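Local structure of uric acid degradation bifunctional protein PucL (Bacillus subtilis, 6A4M) at residues A[18-32]-A[215-227]. The protein probably oxidises uric acid with molecular oxygen as a urate oxidase and, being bifunctional, probably also acts as a decarboxylase later in the same degradation pathway. Sequence-based numbering, arbitrary orientation.
Sequences LTGVKQIPESSFAGR and PARYVAAEQVRDL
Arg-32 carries the charged part of the contact, a side-on salt bridge to Glu-222: NH2 donates to the syn lone pair of OE1 at 2.9 Å, nearly straight (160°), while NE donates to OE2 at 3.1 Å, the oxygen lying off the guanidinium plane. End-on, NH1 and NH2 share Tyr-218 OH, which also bonds Glu-85, each at 3.3 Å, with guanidinium and ring planes 86° apart. With an alanine here, Glu-222 would probably lose its countercharge and Tyr-218 OH two donors. Among the hydrogen bonds outside this salt bridge, Gln-223 NE2 donates to Lys-22 O (3.0 Å) and to a water that also bridges Ile-24 N, Ser-27 O and Phe-29 O. A chi1 of -176° turns Ser-27 OG toward the helix, onto the anti side of Asp-226 OD2 at 2.6 Å. In the apolar layer, Phe-29 lays one face over Ala-220 CB, Ile-24 CD1 meets Leu-227 CD1 at 3.7 Å, and Pro-215 CG packs against Thr-19 O. The irregular connection between strands 3-13 and 36-45 is thereby clamped onto the start of helix 221-233 and the 3-10 turn and linker 215-220 before it, in the tunnelling fold (T-fold) of the uricase family, where helices pack on an antiparallel sheet.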
loop_
_atom_site.group_PDB
_atom_site.type_symbol
_atom_site.label_atom_id
_atom_site.label_comp_id
_atom_site.label_asym_id
_atom_site.label_seq_id
_atom_site.Cartn_x
_atom_site.Cartn_y
_atom_site.Cartn_z
ATOM N N LEU A 18 -3.580 10.404 -11.552
ATOM C CA LEU A 18 -4.796 9.800 -11.004
ATOM C C LEU A 18 -5.718 10.929 -10.546
ATOM O O LEU A 18 -5.419 11.621 -9.566
ATOM C CB LEU A 18 -4.466 8.859 -9.836
ATOM C CG LEU A 18 -5.616 8.185 -9.076
ATOM C CD1 LEU A 18 -6.548 7.425 -10.004
ATOM C CD2 LEU A 18 -5.055 7.255 -8.012
ATOM N N THR A 19 -6.822 11.118 -11.271
ATOM C CA THR A 19 -7.794 12.181 -10.993
ATOM C C THR A 19 -9.207 11.617 -10.977
ATOM O O THR A 19 -9.444 10.507 -11.454
ATOM C CB THR A 19 -7.710 13.301 -12.048
ATOM O OG1 THR A 19 -7.916 12.752 -13.356
ATOM C CG2 THR A 19 -6.346 13.981 -12.002
ATOM N N GLY A 20 -10.137 12.390 -10.421
ATOM C CA GLY A 20 -11.543 11.992 -10.329
ATOM C C GLY A 20 -11.826 10.863 -9.348
ATOM O O GLY A 20 -12.791 10.113 -9.527
ATOM N N VAL A 21 -10.996 10.744 -8.310
ATOM C CA VAL A 21 -11.186 9.721 -7.267
ATOM C C VAL A 21 -12.362 10.078 -6.351
ATOM O O VAL A 21 -12.747 11.246 -6.254
ATOM C CB VAL A 21 -9.909 9.493 -6.414
ATOM C CG1 VAL A 21 -8.727 9.117 -7.302
ATOM C CG2 VAL A 21 -9.580 10.703 -5.535
ATOM N N LYS A 22 -12.930 9.067 -5.697
ATOM C CA LYS A 22 -13.996 9.280 -4.719
ATOM C C LYS A 22 -13.366 9.602 -3.364
ATOM O O LYS A 22 -12.720 8.746 -2.756
ATOM C CB LYS A 22 -14.905 8.049 -4.609
ATOM C CG LYS A 22 -16.246 8.345 -3.948
ATOM C CD LYS A 22 -16.891 7.105 -3.349
ATOM C CE LYS A 22 -18.271 7.426 -2.792
ATOM N NZ LYS A 22 -18.746 6.394 -1.827
ATOM N N GLN A 23 -13.552 10.836 -2.900
ATOM C CA GLN A 23 -12.997 11.269 -1.617
ATOM C C GLN A 23 -13.843 10.742 -0.467
ATOM O O GLN A 23 -15.055 10.574 -0.610
ATOM C CB GLN A 23 -12.915 12.795 -1.546
ATOM C CG GLN A 23 -12.048 13.406 -2.638
ATOM C CD GLN A 23 -11.807 14.894 -2.453
ATOM O OE1 GLN A 23 -11.576 15.370 -1.340
ATOM N NE2 GLN A 23 -11.844 15.635 -3.556
ATOM N N ILE A 24 -13.189 10.474 0.663
ATOM C CA ILE A 24 -13.868 10.064 1.896
ATOM C C ILE A 24 -13.624 11.120 2.982
ATOM O O ILE A 24 -12.631 11.854 2.908
ATOM C CB ILE A 24 -13.432 8.656 2.375
ATOM C CG1 ILE A 24 -11.931 8.593 2.704
ATOM C CG2 ILE A 24 -13.786 7.621 1.315
ATOM C CD1 ILE A 24 -11.524 7.347 3.463
ATOM N N PRO A 25 -14.526 11.212 3.983
ATOM C CA PRO A 25 -14.353 12.225 5.039
ATOM C C PRO A 25 -13.047 12.118 5.843
ATOM O O PRO A 25 -12.499 13.145 6.246
ATOM C CB PRO A 25 -15.562 11.994 5.958
ATOM C CG PRO A 25 -16.566 11.292 5.119
ATOM C CD PRO A 25 -15.783 10.455 4.157
ATOM N N GLU A 26 -12.549 10.895 6.036
ATOM C CA GLU A 26 -11.385 10.638 6.894
ATOM C C GLU A 26 -10.009 10.852 6.228
ATOM O O GLU A 26 -8.981 10.598 6.862
ATOM C CB GLU A 26 -11.466 9.216 7.477
ATOM C CG GLU A 26 -12.674 8.967 8.378
ATOM C CD GLU A 26 -13.879 8.368 7.660
ATOM O OE1 GLU A 26 -14.067 8.629 6.449
ATOM O OE2 GLU A 26 -14.647 7.633 8.321
ATOM N N SER A 27 -9.980 11.319 4.977
ATOM C CA SER A 27 -8.724 11.514 4.246
ATOM C C SER A 27 -8.829 12.670 3.257
ATOM O O SER A 27 -9.802 12.765 2.509
ATOM C CB SER A 27 -8.356 10.231 3.490
ATOM O OG SER A 27 -7.101 10.337 2.834
ATOM N N SER A 28 -7.805 13.523 3.238
ATOM C CA SER A 28 -7.728 14.625 2.280
ATOM C C SER A 28 -7.318 14.178 0.873
ATOM O O SER A 28 -7.290 15.009 -0.036
ATOM C CB SER A 28 -6.751 15.705 2.769
ATOM O OG SER A 28 -5.403 15.363 2.480
ATOM N N PHE A 29 -6.973 12.896 0.697
ATOM C CA PHE A 29 -6.585 12.349 -0.612
ATOM C C PHE A 29 -7.586 12.729 -1.703
ATOM O O PHE A 29 -8.774 12.415 -1.591
ATOM C CB PHE A 29 -6.446 10.819 -0.551
ATOM C CG PHE A 29 -5.983 10.203 -1.843
ATOM C CD1 PHE A 29 -4.657 10.324 -2.247
ATOM C CD2 PHE A 29 -6.872 9.514 -2.668
ATOM C CE1 PHE A 29 -4.225 9.770 -3.443
ATOM C CE2 PHE A 29 -6.445 8.954 -3.864
ATOM C CZ PHE A 29 -5.118 9.084 -4.252
ATOM N N ALA A 30 -7.095 13.416 -2.735
ATOM C CA ALA A 30 -7.915 13.856 -3.865
ATOM C C ALA A 30 -7.308 13.444 -5.213
ATOM O O ALA A 30 -7.636 14.036 -6.248
ATOM C CB ALA A 30 -8.100 15.366 -3.805
ATOM N N GLY A 31 -6.449 12.423 -5.200
ATOM C CA GLY A 31 -5.750 11.960 -6.400
ATOM C C GLY A 31 -4.241 12.046 -6.262
ATOM O O GLY A 31 -3.722 12.410 -5.203
ATOM N N ARG A 32 -3.549 11.707 -7.349
ATOM C CA ARG A 32 -2.087 11.734 -7.418
ATOM C C ARG A 32 -1.666 12.419 -8.715
ATOM O O ARG A 32 -2.130 12.038 -9.795
ATOM C CB ARG A 32 -1.514 10.311 -7.414
ATOM C CG ARG A 32 -1.809 9.473 -6.178
ATOM C CD ARG A 32 -1.463 8.007 -6.421
ATOM N NE ARG A 32 -1.961 7.122 -5.362
ATOM C CZ ARG A 32 -2.121 5.797 -5.467
ATOM N NH1 ARG A 32 -1.837 5.144 -6.595
ATOM N NH2 ARG A 32 -2.584 5.111 -4.425
ATOM N N PRO A 215 -11.883 5.827 -11.846
ATOM C CA PRO A 215 -11.149 6.196 -10.624
ATOM C C PRO A 215 -11.980 6.189 -9.330
ATOM O O PRO A 215 -11.415 6.013 -8.250
ATOM C CB PRO A 215 -10.633 7.616 -10.926
ATOM C CG PRO A 215 -10.971 7.895 -12.353
ATOM C CD PRO A 215 -12.120 7.006 -12.697
ATOM N N ALA A 216 -13.297 6.368 -9.445
ATOM C CA ALA A 216 -14.201 6.369 -8.284
ATOM C C ALA A 216 -14.291 5.026 -7.546
ATOM O O ALA A 216 -14.680 4.994 -6.374
ATOM C CB ALA A 216 -15.592 6.825 -8.704
ATOM N N ARG A 217 -13.943 3.933 -8.230
ATOM C CA ARG A 217 -13.951 2.583 -7.650
ATOM C C ARG A 217 -12.569 2.107 -7.159
ATOM O O ARG A 217 -12.426 0.959 -6.740
ATOM C CB ARG A 217 -14.527 1.595 -8.674
ATOM C CG ARG A 217 -15.862 2.060 -9.257
ATOM C CD ARG A 217 -16.594 1.006 -10.080
ATOM N NE ARG A 217 -16.816 -0.248 -9.355
ATOM C CZ ARG A 217 -17.668 -0.420 -8.339
ATOM N NH1 ARG A 217 -18.432 0.575 -7.885
ATOM N NH2 ARG A 217 -17.761 -1.620 -7.769
ATOM N N TYR A 218 -11.569 2.988 -7.185
ATOM C CA TYR A 218 -10.224 2.666 -6.707
ATOM C C TYR A 218 -10.095 2.961 -5.214
ATOM O O TYR A 218 -10.549 4.012 -4.743
ATOM C CB TYR A 218 -9.193 3.492 -7.472
ATOM C CG TYR A 218 -7.748 3.237 -7.090
ATOM C CD1 TYR A 218 -7.116 2.041 -7.433
ATOM C CD2 TYR A 218 -6.999 4.206 -6.416
ATOM C CE1 TYR A 218 -5.786 1.814 -7.103
ATOM C CE2 TYR A 218 -5.669 3.984 -6.085
ATOM C CZ TYR A 218 -5.068 2.788 -6.429
ATOM O OH TYR A 218 -3.752 2.555 -6.113
ATOM N N VAL A 219 -9.469 2.033 -4.488
ATOM C CA VAL A 219 -9.139 2.214 -3.075
ATOM C C VAL A 219 -7.659 2.582 -2.972
ATOM O O VAL A 219 -6.786 1.739 -3.192
ATOM C CB VAL A 219 -9.433 0.937 -2.256
ATOM C CG1 VAL A 219 -9.157 1.171 -0.775
ATOM C CG2 VAL A 219 -10.876 0.492 -2.480
ATOM N N ALA A 220 -7.386 3.842 -2.655
ATOM C CA ALA A 220 -6.016 4.324 -2.513
ATOM C C ALA A 220 -5.449 3.934 -1.147
ATOM O O ALA A 220 -6.163 3.941 -0.140
ATOM C CB ALA A 220 -5.963 5.834 -2.701
ATOM N N ALA A 221 -4.160 3.599 -1.126
ATOM C CA ALA A 221 -3.449 3.291 0.116
ATOM C C ALA A 221 -3.402 4.501 1.057
ATOM O O ALA A 221 -3.396 4.336 2.276
ATOM C CB ALA A 221 -2.040 2.797 -0.188
ATOM N N GLU A 222 -3.382 5.707 0.481
ATOM C CA GLU A 222 -3.439 6.959 1.248
ATOM C C GLU A 222 -4.690 7.029 2.128
ATOM O O GLU A 222 -4.606 7.388 3.301
ATOM C CB GLU A 222 -3.405 8.182 0.314
ATOM C CG GLU A 222 -2.072 8.425 -0.395
ATOM C CD GLU A 222 -1.962 7.795 -1.782
ATOM O OE1 GLU A 222 -2.663 6.793 -2.069
ATOM O OE2 GLU A 222 -1.150 8.301 -2.589
ATOM N N GLN A 223 -5.840 6.676 1.558
ATOM C CA GLN A 223 -7.119 6.701 2.281
ATOM C C GLN A 223 -7.211 5.606 3.355
ATOM O O GLN A 223 -7.705 5.864 4.457
ATOM C CB GLN A 223 -8.295 6.590 1.306
ATOM C CG GLN A 223 -8.434 7.794 0.380
ATOM C CD GLN A 223 -9.423 7.568 -0.754
ATOM O OE1 GLN A 223 -9.375 6.544 -1.443
ATOM N NE2 GLN A 223 -10.324 8.530 -0.957
ATOM N N VAL A 224 -6.733 4.403 3.034
ATOM C CA VAL A 224 -6.677 3.295 4.004
ATOM C C VAL A 224 -5.789 3.673 5.197
ATOM O O VAL A 224 -6.128 3.401 6.349
ATOM C CB VAL A 224 -6.149 1.986 3.361
ATOM C CG1 VAL A 224 -5.899 0.906 4.416
ATOM C CG2 VAL A 224 -7.121 1.469 2.306
ATOM N N ARG A 225 -4.655 4.294 4.890
ATOM C CA ARG A 225 -3.702 4.774 5.887
ATOM C C ARG A 225 -4.318 5.806 6.837
ATOM O O ARG A 225 -4.179 5.688 8.053
ATOM C CB ARG A 225 -2.485 5.363 5.164
ATOM C CG ARG A 225 -1.344 5.848 6.045
ATOM C CD ARG A 225 -1.385 7.347 6.306
ATOM N NE ARG A 225 -1.598 8.131 5.088
ATOM C CZ ARG A 225 -0.666 8.447 4.188
ATOM N NH1 ARG A 225 0.600 8.054 4.328
ATOM N NH2 ARG A 225 -1.010 9.169 3.122
ATOM N N ASP A 226 -4.995 6.809 6.279
ATOM C CA ASP A 226 -5.631 7.857 7.087
ATOM C C ASP A 226 -6.824 7.322 7.882
ATOM O O ASP A 226 -7.023 7.707 9.035
ATOM C CB ASP A 226 -6.071 9.038 6.215
ATOM C CG ASP A 226 -4.901 9.786 5.590
ATOM O OD1 ASP A 226 -3.757 9.685 6.087
ATOM O OD2 ASP A 226 -5.132 10.497 4.592
ATOM N N LEU A 227 -7.614 6.443 7.266
ATOM C CA LEU A 227 -8.669 5.711 7.984
ATOM C C LEU A 227 -8.130 5.007 9.228
ATOM O O LEU A 227 -8.733 5.084 10.301
ATOM C CB LEU A 227 -9.348 4.672 7.076
ATOM C CG LEU A 227 -10.651 5.103 6.406
ATOM C CD1 LEU A 227 -11.022 4.141 5.285
ATOM C CD2 LEU A 227 -11.772 5.184 7.434
HETATM O O HOH W 1 -10.223 11.140 0.396
#